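Local coordinates for nucleotidyltransferase-like protein (Exiguobacterium sibiricum, PDB 3C18) that is of unknown function but probably binds a nucleotide and may transfer a nucleotidyl group to an unidentified substrate, at residues A14-T19 with R47-E52; Q20-V25 with L42-R47; L79-N84 with R119-S124; L130-Q135 with K253-S258. All blocks are in the same frame, centred on the assembly; numbering follows the deposited sequence.

Contact 1: A14-T19 with R47-E52; sequences AAYPET and RDPSVE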
# COMPACT_ATOMS: atom_id res chain seq x y z
N ALA A 14 -30.43 9.84 -6.89
CA ALA A 14 -31.11 9.09 -7.92
C ALA A 14 -31.50 10.02 -9.05
O ALA A 14 -31.57 9.61 -10.20
CB ALA A 14 -32.35 8.37 -7.37
N ALA A 15 -31.70 11.28 -8.71
CA ALA A 15 -32.15 12.29 -9.70
C ALA A 15 -31.01 12.73 -10.61
O ALA A 15 -31.22 13.07 -11.78
CB ALA A 15 -32.76 13.52 -9.00
N TYR A 16 -29.81 12.75 -10.07
CA TYR A 16 -28.62 13.15 -10.85
C TYR A 16 -28.39 12.05 -11.87
O TYR A 16 -28.25 10.87 -11.52
CB TYR A 16 -27.41 13.33 -9.96
CG TYR A 16 -26.17 13.81 -10.68
CD1 TYR A 16 -26.13 15.02 -11.33
CD2 TYR A 16 -25.02 13.06 -10.65
CE1 TYR A 16 -24.96 15.47 -11.94
CE2 TYR A 16 -23.86 13.49 -11.26
CZ TYR A 16 -23.83 14.69 -11.90
OH TYR A 16 -22.66 15.09 -12.51
N PRO A 17 -28.39 12.43 -13.14
CA PRO A 17 -28.34 11.47 -14.23
C PRO A 17 -27.14 10.56 -14.26
O PRO A 17 -27.22 9.52 -14.89
CB PRO A 17 -28.33 12.37 -15.47
CG PRO A 17 -29.00 13.58 -15.05
CD PRO A 17 -28.60 13.81 -13.63
N GLU A 18 -26.05 10.95 -13.60
CA GLU A 18 -24.76 10.23 -13.67
C GLU A 18 -24.69 9.10 -12.70
O GLU A 18 -23.79 8.26 -12.74
CB GLU A 18 -23.57 11.16 -13.43
CG GLU A 18 -23.51 12.33 -14.38
CD GLU A 18 -23.29 11.92 -15.82
OE1 GLU A 18 -23.26 10.70 -16.14
OE2 GLU A 18 -23.13 12.84 -16.65
N THR A 19 -25.68 9.09 -11.83
CA THR A 19 -25.78 8.06 -10.80
C THR A 19 -26.18 6.74 -11.44
O THR A 19 -27.17 6.68 -12.15
CB THR A 19 -26.81 8.46 -9.75
OG1 THR A 19 -26.40 9.71 -9.15
CG2 THR A 19 -26.92 7.39 -8.70
N ARG A 47 -20.92 8.49 -12.16
CA ARG A 47 -19.99 8.87 -13.21
C ARG A 47 -19.72 10.35 -13.14
O ARG A 47 -19.10 10.93 -14.02
CB ARG A 47 -20.52 8.52 -14.58
CG ARG A 47 -20.56 7.08 -14.84
CD ARG A 47 -21.10 6.78 -16.22
NE ARG A 47 -21.32 5.36 -16.35
CZ ARG A 47 -21.96 4.78 -17.37
NH1 ARG A 47 -22.45 5.52 -18.34
NH2 ARG A 47 -22.11 3.46 -17.39
N ASP A 48 -20.17 10.96 -12.07
CA ASP A 48 -19.82 12.35 -11.79
C ASP A 48 -18.29 12.47 -11.95
O ASP A 48 -17.54 11.88 -11.18
CB ASP A 48 -20.23 12.75 -10.36
CG ASP A 48 -19.88 14.20 -10.01
OD1 ASP A 48 -19.02 14.82 -10.67
OD2 ASP A 48 -20.45 14.72 -9.03
N PRO A 49 -17.84 13.26 -12.92
CA PRO A 49 -16.42 13.40 -13.24
C PRO A 49 -15.62 14.09 -12.17
O PRO A 49 -14.40 14.05 -12.20
CB PRO A 49 -16.43 14.25 -14.51
CG PRO A 49 -17.73 14.98 -14.46
CD PRO A 49 -18.67 13.98 -13.89
N SER A 50 -16.30 14.69 -11.20
CA SER A 50 -15.58 15.38 -10.12
C SER A 50 -15.29 14.42 -9.00
O SER A 50 -14.57 14.74 -8.09
CB SER A 50 -16.38 16.59 -9.57
OG SER A 50 -17.58 16.19 -8.91
N VAL A 51 -15.85 13.23 -9.11
CA VAL A 51 -15.78 12.25 -8.02
C VAL A 51 -14.76 11.12 -8.21
O VAL A 51 -14.67 10.48 -9.26
CB VAL A 51 -17.16 11.61 -7.74
CG1 VAL A 51 -17.00 10.49 -6.72
CG2 VAL A 51 -18.18 12.63 -7.24
N GLU A 52 -14.00 10.88 -7.15
CA GLU A 52 -13.16 9.71 -7.06
C GLU A 52 -13.83 8.81 -6.02
O GLU A 52 -14.48 7.80 -6.32
CB GLU A 52 -11.77 10.14 -6.60
CG GLU A 52 -10.65 9.27 -7.14
CD GLU A 52 -10.15 9.76 -8.52
OE1 GLU A 52 -9.68 10.93 -8.60
OE2 GLU A 52 -10.21 8.98 -9.51

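Contact 2: Q20-V25 with L42-R47; sequences QGIIAV and LLVITR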
# COMPACT_ATOMS: atom_id res chain seq x y z
N GLN A 20 -25.39 5.69 -11.19
CA GLN A 20 -25.61 4.36 -11.81
C GLN A 20 -26.28 3.40 -10.85
O GLN A 20 -26.96 2.46 -11.24
CB GLN A 20 -24.29 3.75 -12.30
CG GLN A 20 -23.50 4.67 -13.20
CD GLN A 20 -24.28 5.05 -14.43
OE1 GLN A 20 -24.72 4.19 -15.16
NE2 GLN A 20 -24.46 6.34 -14.66
N GLY A 21 -26.09 3.64 -9.57
CA GLY A 21 -26.67 2.75 -8.57
C GLY A 21 -26.56 3.23 -7.15
O GLY A 21 -25.71 4.05 -6.81
N ILE A 22 -27.49 2.76 -6.35
CA ILE A 22 -27.52 3.03 -4.94
C ILE A 22 -27.88 1.77 -4.19
O ILE A 22 -28.87 1.11 -4.47
CB ILE A 22 -28.51 4.16 -4.56
CG1 ILE A 22 -28.26 5.42 -5.41
CG2 ILE A 22 -28.42 4.48 -3.08
CD1 ILE A 22 -29.31 6.46 -5.17
N ILE A 23 -26.99 1.43 -3.28
CA ILE A 23 -27.08 0.24 -2.46
C ILE A 23 -27.20 0.62 -1.01
O ILE A 23 -26.54 1.55 -0.56
CB ILE A 23 -25.80 -0.63 -2.65
CG1 ILE A 23 -25.95 -1.57 -3.84
CG2 ILE A 23 -25.49 -1.43 -1.40
CD1 ILE A 23 -26.67 -2.86 -3.53
N ALA A 24 -28.03 -0.11 -0.28
CA ALA A 24 -28.18 0.08 1.15
C ALA A 24 -27.77 -1.18 1.94
O ALA A 24 -28.14 -2.30 1.60
CB ALA A 24 -29.59 0.54 1.49
N VAL A 25 -26.99 -0.96 2.98
CA VAL A 25 -26.50 -2.00 3.86
C VAL A 25 -26.79 -1.63 5.30
O VAL A 25 -26.38 -0.59 5.79
CB VAL A 25 -24.97 -2.13 3.74
CG1 VAL A 25 -24.45 -3.35 4.51
CG2 VAL A 25 -24.57 -2.16 2.28
N LEU A 42 -25.03 3.78 2.81
CA LEU A 42 -25.49 3.92 1.46
C LEU A 42 -24.28 4.04 0.56
O LEU A 42 -23.38 4.81 0.81
CB LEU A 42 -26.34 5.18 1.30
CG LEU A 42 -27.74 5.22 1.89
CD1 LEU A 42 -28.28 6.65 1.80
CD2 LEU A 42 -28.65 4.23 1.17
N LEU A 43 -24.30 3.26 -0.51
CA LEU A 43 -23.24 3.29 -1.51
C LEU A 43 -23.81 3.78 -2.80
O LEU A 43 -24.67 3.14 -3.41
CB LEU A 43 -22.62 1.90 -1.70
CG LEU A 43 -21.64 1.77 -2.87
CD1 LEU A 43 -20.32 2.52 -2.57
CD2 LEU A 43 -21.38 0.29 -3.19
N VAL A 44 -23.34 4.94 -3.20
CA VAL A 44 -23.79 5.61 -4.42
C VAL A 44 -22.70 5.50 -5.46
O VAL A 44 -21.60 5.98 -5.25
CB VAL A 44 -24.11 7.13 -4.14
CG1 VAL A 44 -24.62 7.81 -5.38
CG2 VAL A 44 -25.14 7.27 -2.98
N ILE A 45 -23.00 4.83 -6.57
CA ILE A 45 -22.06 4.73 -7.69
C ILE A 45 -22.45 5.72 -8.77
O ILE A 45 -23.60 5.77 -9.23
CB ILE A 45 -21.92 3.33 -8.27
CG1 ILE A 45 -21.55 2.34 -7.16
CG2 ILE A 45 -20.76 3.32 -9.31
CD1 ILE A 45 -22.75 1.80 -6.38
N THR A 46 -21.45 6.49 -9.17
CA THR A 46 -21.65 7.64 -10.02
C THR A 46 -20.55 7.83 -11.07
O THR A 46 -19.41 7.39 -10.89
CB THR A 46 -21.71 8.89 -9.10
OG1 THR A 46 -22.08 10.04 -9.85
CG2 THR A 46 -20.40 9.14 -8.44
N ARG A 47 -20.92 8.49 -12.16
CA ARG A 47 -19.99 8.87 -13.21
C ARG A 47 -19.72 10.35 -13.14
O ARG A 47 -19.10 10.93 -14.02
CB ARG A 47 -20.52 8.52 -14.58
CG ARG A 47 -20.56 7.08 -14.84
CD ARG A 47 -21.10 6.78 -16.22
NE ARG A 47 -21.32 5.36 -16.35
CZ ARG A 47 -21.96 4.78 -17.37
NH1 ARG A 47 -22.45 5.52 -18.34
NH2 ARG A 47 -22.11 3.46 -17.39

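Contact 3: L79-N84 with R119-S124; sequences LILNAN and RCLQMS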
# COMPACT_ATOMS: atom_id res chain seq x y z
N LEU A 79 -12.57 -3.74 -7.60
CA LEU A 79 -13.14 -5.09 -7.74
C LEU A 79 -12.20 -5.93 -8.59
O LEU A 79 -12.02 -7.12 -8.36
CB LEU A 79 -14.56 -5.03 -8.33
CG LEU A 79 -15.65 -4.37 -7.49
CD1 LEU A 79 -16.95 -4.39 -8.23
CD2 LEU A 79 -15.81 -5.06 -6.13
N ILE A 80 -11.56 -5.28 -9.56
CA ILE A 80 -10.64 -5.97 -10.49
C ILE A 80 -9.42 -6.47 -9.75
O ILE A 80 -8.91 -7.55 -10.02
CB ILE A 80 -10.20 -5.06 -11.65
CG1 ILE A 80 -11.32 -4.97 -12.69
CG2 ILE A 80 -8.93 -5.58 -12.31
CD1 ILE A 80 -11.00 -4.04 -13.86
N LEU A 81 -8.99 -5.67 -8.78
CA LEU A 81 -7.77 -5.91 -8.04
C LEU A 81 -8.03 -6.59 -6.71
O LEU A 81 -7.11 -6.99 -6.03
CB LEU A 81 -7.00 -4.61 -7.80
CG LEU A 81 -6.56 -3.81 -9.01
CD1 LEU A 81 -5.85 -2.51 -8.66
CD2 LEU A 81 -5.65 -4.73 -9.79
N ASN A 82 -9.31 -6.72 -6.37
CA ASN A 82 -9.69 -7.28 -5.07
C ASN A 82 -9.09 -6.47 -3.94
O ASN A 82 -8.59 -7.02 -2.96
CB ASN A 82 -9.19 -8.71 -4.95
CG ASN A 82 -9.84 -9.47 -3.83
OD1 ASN A 82 -11.05 -9.36 -3.65
ND2 ASN A 82 -9.04 -10.30 -3.09
N ALA A 83 -9.16 -5.15 -4.10
CA ALA A 83 -8.51 -4.19 -3.22
C ALA A 83 -9.39 -3.65 -2.11
O ALA A 83 -8.95 -2.85 -1.30
CB ALA A 83 -7.94 -3.03 -4.06
N ASN A 84 -10.64 -4.09 -2.07
CA ASN A 84 -11.62 -3.55 -1.08
C ASN A 84 -12.70 -4.54 -0.73
O ASN A 84 -13.73 -4.58 -1.36
CB ASN A 84 -12.25 -2.25 -1.62
CG ASN A 84 -13.03 -1.49 -0.56
OD1 ASN A 84 -13.50 -2.05 0.42
ND2 ASN A 84 -13.19 -0.19 -0.76
N ARG A 119 -7.71 -12.62 -12.27
CA ARG A 119 -7.05 -13.53 -11.37
C ARG A 119 -5.56 -13.53 -11.60
O ARG A 119 -4.76 -13.54 -10.66
CB ARG A 119 -7.56 -14.95 -11.51
CG ARG A 119 -6.99 -15.85 -10.44
CD ARG A 119 -7.73 -17.18 -10.36
NE ARG A 119 -7.55 -17.92 -11.59
CZ ARG A 119 -6.58 -18.80 -11.80
NH1 ARG A 119 -5.70 -19.08 -10.85
NH2 ARG A 119 -6.51 -19.41 -12.96
N CYS A 120 -5.19 -13.52 -12.87
CA CYS A 120 -3.77 -13.62 -13.26
C CYS A 120 -3.03 -12.37 -12.88
O CYS A 120 -1.88 -12.43 -12.47
CB CYS A 120 -3.59 -13.92 -14.75
SG CYS A 120 -4.00 -15.67 -15.08
N LEU A 121 -3.71 -11.24 -12.99
CA LEU A 121 -3.11 -9.94 -12.61
C LEU A 121 -2.87 -9.92 -11.11
O LEU A 121 -1.82 -9.48 -10.63
CB LEU A 121 -4.02 -8.77 -13.01
CG LEU A 121 -3.54 -7.40 -12.53
CD1 LEU A 121 -2.09 -7.16 -12.91
CD2 LEU A 121 -4.45 -6.31 -13.05
N GLN A 122 -3.85 -10.41 -10.38
CA GLN A 122 -3.73 -10.50 -8.91
C GLN A 122 -2.59 -11.42 -8.48
O GLN A 122 -1.93 -11.20 -7.46
CB GLN A 122 -5.06 -10.92 -8.31
CG GLN A 122 -6.11 -9.78 -8.34
CD GLN A 122 -7.41 -10.17 -7.73
OE1 GLN A 122 -7.44 -10.91 -6.73
NE2 GLN A 122 -8.53 -9.66 -8.31
N MSE A 123 -2.36 -12.47 -9.27
CA MSE A 123 -1.32 -13.44 -8.97
C MSE A 123 0.02 -12.81 -9.20
O MSE A 123 0.92 -12.99 -8.42
CB MSE A 123 -1.46 -14.75 -9.76
CG MSE A 123 -2.59 -15.60 -9.30
SE MSE A 123 -2.51 -17.41 -10.00
CE MSE A 123 -2.84 -17.04 -11.87
N SER A 124 0.14 -11.98 -10.23
CA SER A 124 1.43 -11.29 -10.48
C SER A 124 1.71 -10.26 -9.40
O SER A 124 2.82 -10.08 -9.00
CB SER A 124 1.46 -10.62 -11.85
OG SER A 124 1.43 -11.59 -12.91
O HOH W 1 -11.52 -9.74 -9.19

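Contact 4: L130-Q135 with K253-S258; sequences LLRRFQ and KVDLGS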
# COMPACT_ATOMS: atom_id res chain seq x y z
N LEU A 130 5.64 -10.98 -2.74
CA LEU A 130 6.33 -12.14 -2.11
C LEU A 130 7.83 -12.05 -2.38
O LEU A 130 8.68 -12.25 -1.51
CB LEU A 130 5.79 -13.46 -2.67
CG LEU A 130 6.57 -14.76 -2.55
CD1 LEU A 130 6.85 -15.14 -1.11
CD2 LEU A 130 5.77 -15.86 -3.29
N LEU A 131 8.13 -11.69 -3.61
CA LEU A 131 9.51 -11.69 -4.11
C LEU A 131 10.31 -10.60 -3.43
O LEU A 131 11.41 -10.81 -2.97
CB LEU A 131 9.53 -11.54 -5.65
CG LEU A 131 10.91 -11.48 -6.31
CD1 LEU A 131 11.65 -12.81 -6.21
CD2 LEU A 131 10.75 -11.05 -7.79
N ARG A 132 9.67 -9.46 -3.26
CA ARG A 132 10.31 -8.29 -2.63
C ARG A 132 10.52 -8.51 -1.15
O ARG A 132 11.57 -8.19 -0.58
CB ARG A 132 9.47 -7.04 -2.86
CG ARG A 132 10.08 -5.78 -2.33
CD ARG A 132 11.28 -5.32 -3.21
NE ARG A 132 10.91 -5.03 -4.60
CZ ARG A 132 10.49 -3.85 -5.04
NH1 ARG A 132 10.37 -2.83 -4.20
NH2 ARG A 132 10.18 -3.67 -6.33
N ARG A 133 9.53 -9.10 -0.50
CA ARG A 133 9.66 -9.39 0.95
C ARG A 133 10.73 -10.46 1.20
O ARG A 133 11.53 -10.38 2.15
CB ARG A 133 8.31 -9.78 1.58
CG ARG A 133 7.28 -8.67 1.58
CD ARG A 133 7.52 -7.56 2.61
NE ARG A 133 8.63 -6.68 2.28
CZ ARG A 133 8.59 -5.72 1.35
NH1 ARG A 133 7.50 -5.52 0.65
NH2 ARG A 133 9.67 -5.01 1.08
N PHE A 134 10.78 -11.43 0.31
CA PHE A 134 11.78 -12.52 0.40
C PHE A 134 13.19 -11.93 0.25
O PHE A 134 14.11 -12.20 1.00
CB PHE A 134 11.52 -13.60 -0.65
CG PHE A 134 12.66 -14.55 -0.83
CD1 PHE A 134 12.88 -15.58 0.08
CD2 PHE A 134 13.51 -14.43 -1.91
CE1 PHE A 134 13.94 -16.43 -0.08
CE2 PHE A 134 14.56 -15.30 -2.08
CZ PHE A 134 14.77 -16.30 -1.15
N GLN A 135 13.36 -11.08 -0.73
CA GLN A 135 14.69 -10.48 -0.97
C GLN A 135 15.15 -9.63 0.19
O GLN A 135 16.32 -9.64 0.56
CB GLN A 135 14.66 -9.67 -2.27
CG GLN A 135 14.59 -10.62 -3.48
CD GLN A 135 14.40 -9.89 -4.80
OE1 GLN A 135 13.97 -8.73 -4.84
NE2 GLN A 135 14.68 -10.60 -5.89
N LYS A 253 3.83 -1.53 -12.58
CA LYS A 253 4.98 -0.63 -12.81
C LYS A 253 5.98 -0.68 -11.67
O LYS A 253 7.19 -0.75 -11.87
CB LYS A 253 4.57 0.83 -13.05
CG LYS A 253 3.96 1.08 -14.39
CD LYS A 253 3.57 2.54 -14.59
CE LYS A 253 4.72 3.52 -14.56
NZ LYS A 253 4.28 4.88 -15.11
N VAL A 254 5.47 -0.69 -10.46
CA VAL A 254 6.33 -0.54 -9.30
C VAL A 254 7.28 -1.69 -9.12
O VAL A 254 8.37 -1.56 -8.52
CB VAL A 254 5.52 -0.34 -8.01
CG1 VAL A 254 6.38 -0.57 -6.79
CG2 VAL A 254 4.95 1.07 -8.00
N ASP A 255 6.87 -2.84 -9.66
CA ASP A 255 7.63 -4.09 -9.45
C ASP A 255 8.18 -4.74 -10.71
O ASP A 255 8.79 -5.78 -10.66
CB ASP A 255 6.75 -5.10 -8.70
CG ASP A 255 6.67 -4.80 -7.19
OD1 ASP A 255 7.74 -4.82 -6.50
OD2 ASP A 255 5.54 -4.58 -6.71
N LEU A 256 7.95 -4.09 -11.84
CA LEU A 256 8.31 -4.65 -13.14
C LEU A 256 9.82 -4.89 -13.22
O LEU A 256 10.28 -5.94 -13.65
CB LEU A 256 7.81 -3.71 -14.26
CG LEU A 256 7.34 -4.25 -15.59
CD1 LEU A 256 6.49 -5.46 -15.39
CD2 LEU A 256 6.53 -3.13 -16.25
N GLY A 257 10.60 -3.94 -12.76
CA GLY A 257 12.04 -4.11 -12.80
C GLY A 257 12.49 -5.37 -12.06
O GLY A 257 13.28 -6.16 -12.59
N SER A 258 11.98 -5.57 -10.85
CA SER A 258 12.39 -6.75 -10.04
C SER A 258 11.85 -8.05 -10.57
O SER A 258 12.46 -9.11 -10.41
CB SER A 258 11.91 -6.64 -8.59
OG SER A 258 12.40 -5.42 -8.08
O HOH W 2 14.45 -9.46 -8.63

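Contact 1: A14-T19 with R47-E52
Two type I beta turns, Y16 to T19 and D48 to V51, meet at the surface, and R47, just ahead of the second, donates its N to E18 O in the first over 2.9 Å. They lie at one end of the sheet in the nucleotidyltransferase-like region: the first joins helix 2-15 to strand 19-26, the second follows strand 40-46. The ring of Y16 is swung over to the other turn because CG stands anti to the backbone N (chi1 -177°), and its CE2 comes to 3.8 Å from D48 CB. The tyrosine and aspartate side chains cross at about a right angle. Beside them E18 lays CB 3.7 Å from D48 N, and its bent chain brings OE1 near R47 CB; the charged end of R47 goes to E72 instead. D48 suits its place because the short carboxylate reaches back to its own turn: S50 N closes an Asx turn on D48 OD1, and S50 OG adds a second bond from the same face of the carboxylate. With an alanine in place of D48, S50 N and OG would probably lose their shared acceptor and the turn would be freer to move. Of those two bonds, S50 OG to D48 OD1 measures 2.7 Å.

Contact 2: Q20-V25 with L42-R47
This is a buried antiparallel pairing of two neighbouring strands inside the mixed sheet of the nucleotidyltransferase-like region, strand 20-25 running against strand 42-46 at 167°. I23 and L43 form a hydrogen-bonded pair, with I23 N 2.9 Å from L43 O and L43 N 2.8 Å from I23 O. G21 and I45 make the next such pair, in which I45 N donates to G21 O. In return I45 O takes a bond from Q20 N at 2.7 Å and a weak one from G21 N, as expected at a bulge. The CD1 methyl of I45 lies 3.7 Å from G21 O. On the face carrying I22, A24, L42 and V44, the small A24 receives a leucine branch, CB to L42 CD2 3.8 Å. I23 and L43 pack through their CB atoms on the other face, where helix 103-110 also meets I23 and I45. At the R47 end, Q20 bends at chi2 (-60°), laying its amide on the R47 guanidinium, planes 7° apart, with Q20 OE1 over one face and 3.5 Å from R47 NH2; Q20 NE2 is bonded to E18 O, and R47 NE is salt-bridged to E72. Q20 and G21 facing the single residue I45 make a classic beta bulge.

Contact 3: L79-N84 with R119-S124
Q122 reaches from helix 116-142 to the closing turn of helix 72-81, and its hydrogen bonds carry the polar half of this contact. NE2 of Q122 donates to I80 O over 2.7 Å, a bond in which the oxygen lies near the amide plane of Q122 while the nitrogen sits above the carbonyl plane of I80. The extended glutamine chain beyond CG (chi2 -179°) supplies the needed length. A water takes a weak bond from the same NE2 and donates to L79 O at 2.8 Å, so the amide reaches I80 O directly and L79 O more weakly through the water. In van der Waals contact, Q122 OE1 rests 3.3 Å from N82 CB. The two amide planes are 8° apart. N82 turns its own OD1 to R85. Apolar packing adds L81 CD2 against L121 CD2 at 3.8 Å, leucine methyls suiting a partly buried seam. An alanine in place of Q122 would probably deprive I80 O of its side-chain donor and open a gap beside N82. The end of helix 72-81 held in this way is a Schellman motif, with N82 at positive phi as its C-prime residue; the contact ties it to helix 116-142.

Contact 4: L130-Q135 with K253-S258
CG of R132 stands anti to the backbone N (chi1 -176°), and two further bends, at chi2 and chi3, fold the chain until its guanidinium meets D255 of the neighbouring helix. D255 answers with CG beside its own backbone N, which carries OD1 toward the arginine. The two segments form a helix-helix crossing at 58°, their axes 10.9 Å apart at closest approach, between the long helix 116-142 and helix 253-265 of the helix-turn-helix region. The length of the arginine lets it reach D255 across this crossing.

The salt bridge runs from R132 NH2 to D255 OD1 over 2.7 Å. OD1 lies over one face of the guanidinium, with the carboxylate plane 66° from it, so the pair is not the coplanar, two-pronged kind and rests on one close oxygen. Near the plane, at the guanidinium edge, V254 O stands 3.5 Å from R132 NH2. S258 OG is 3.3 Å from R132 NH2; a small serine here lets the arginine lie close to its helix.

Beside the polar group, L131 sends CD2 to 3.7 Å from S258 O and also packs on F262, adding an apolar footing. At the start of helix 253-265, K253 and V254 meet the second subunit, K253 NZ bonding to W53 O of that chain. A water completes the crossing: it donates to S258 O at 2.7 Å and accepts from Q135 NE2 at 3.0 Å.

In the fold
Contact 2 is the buried core pairing of the set, made by backbone bonds and aliphatic side chains within one sheet. Contact 1 continues it outward: the two touch and share R47, and the chain between 14-19 and 47-52 contains both strands of contact 2, but at the surface turns and a carboxylate replace the hydrophobic packing. Contacts 3 and 4 both use helix 116-142, their centres about 16 Å apart, and both include a bridging water. The first, partly buried near the centre of the chain, relies on a neutral amide meeting a helix end; the second, at the surface, on a salt bridge. Contacts 1 and 2 lie on the opposite side of the chain's centre from contact 4.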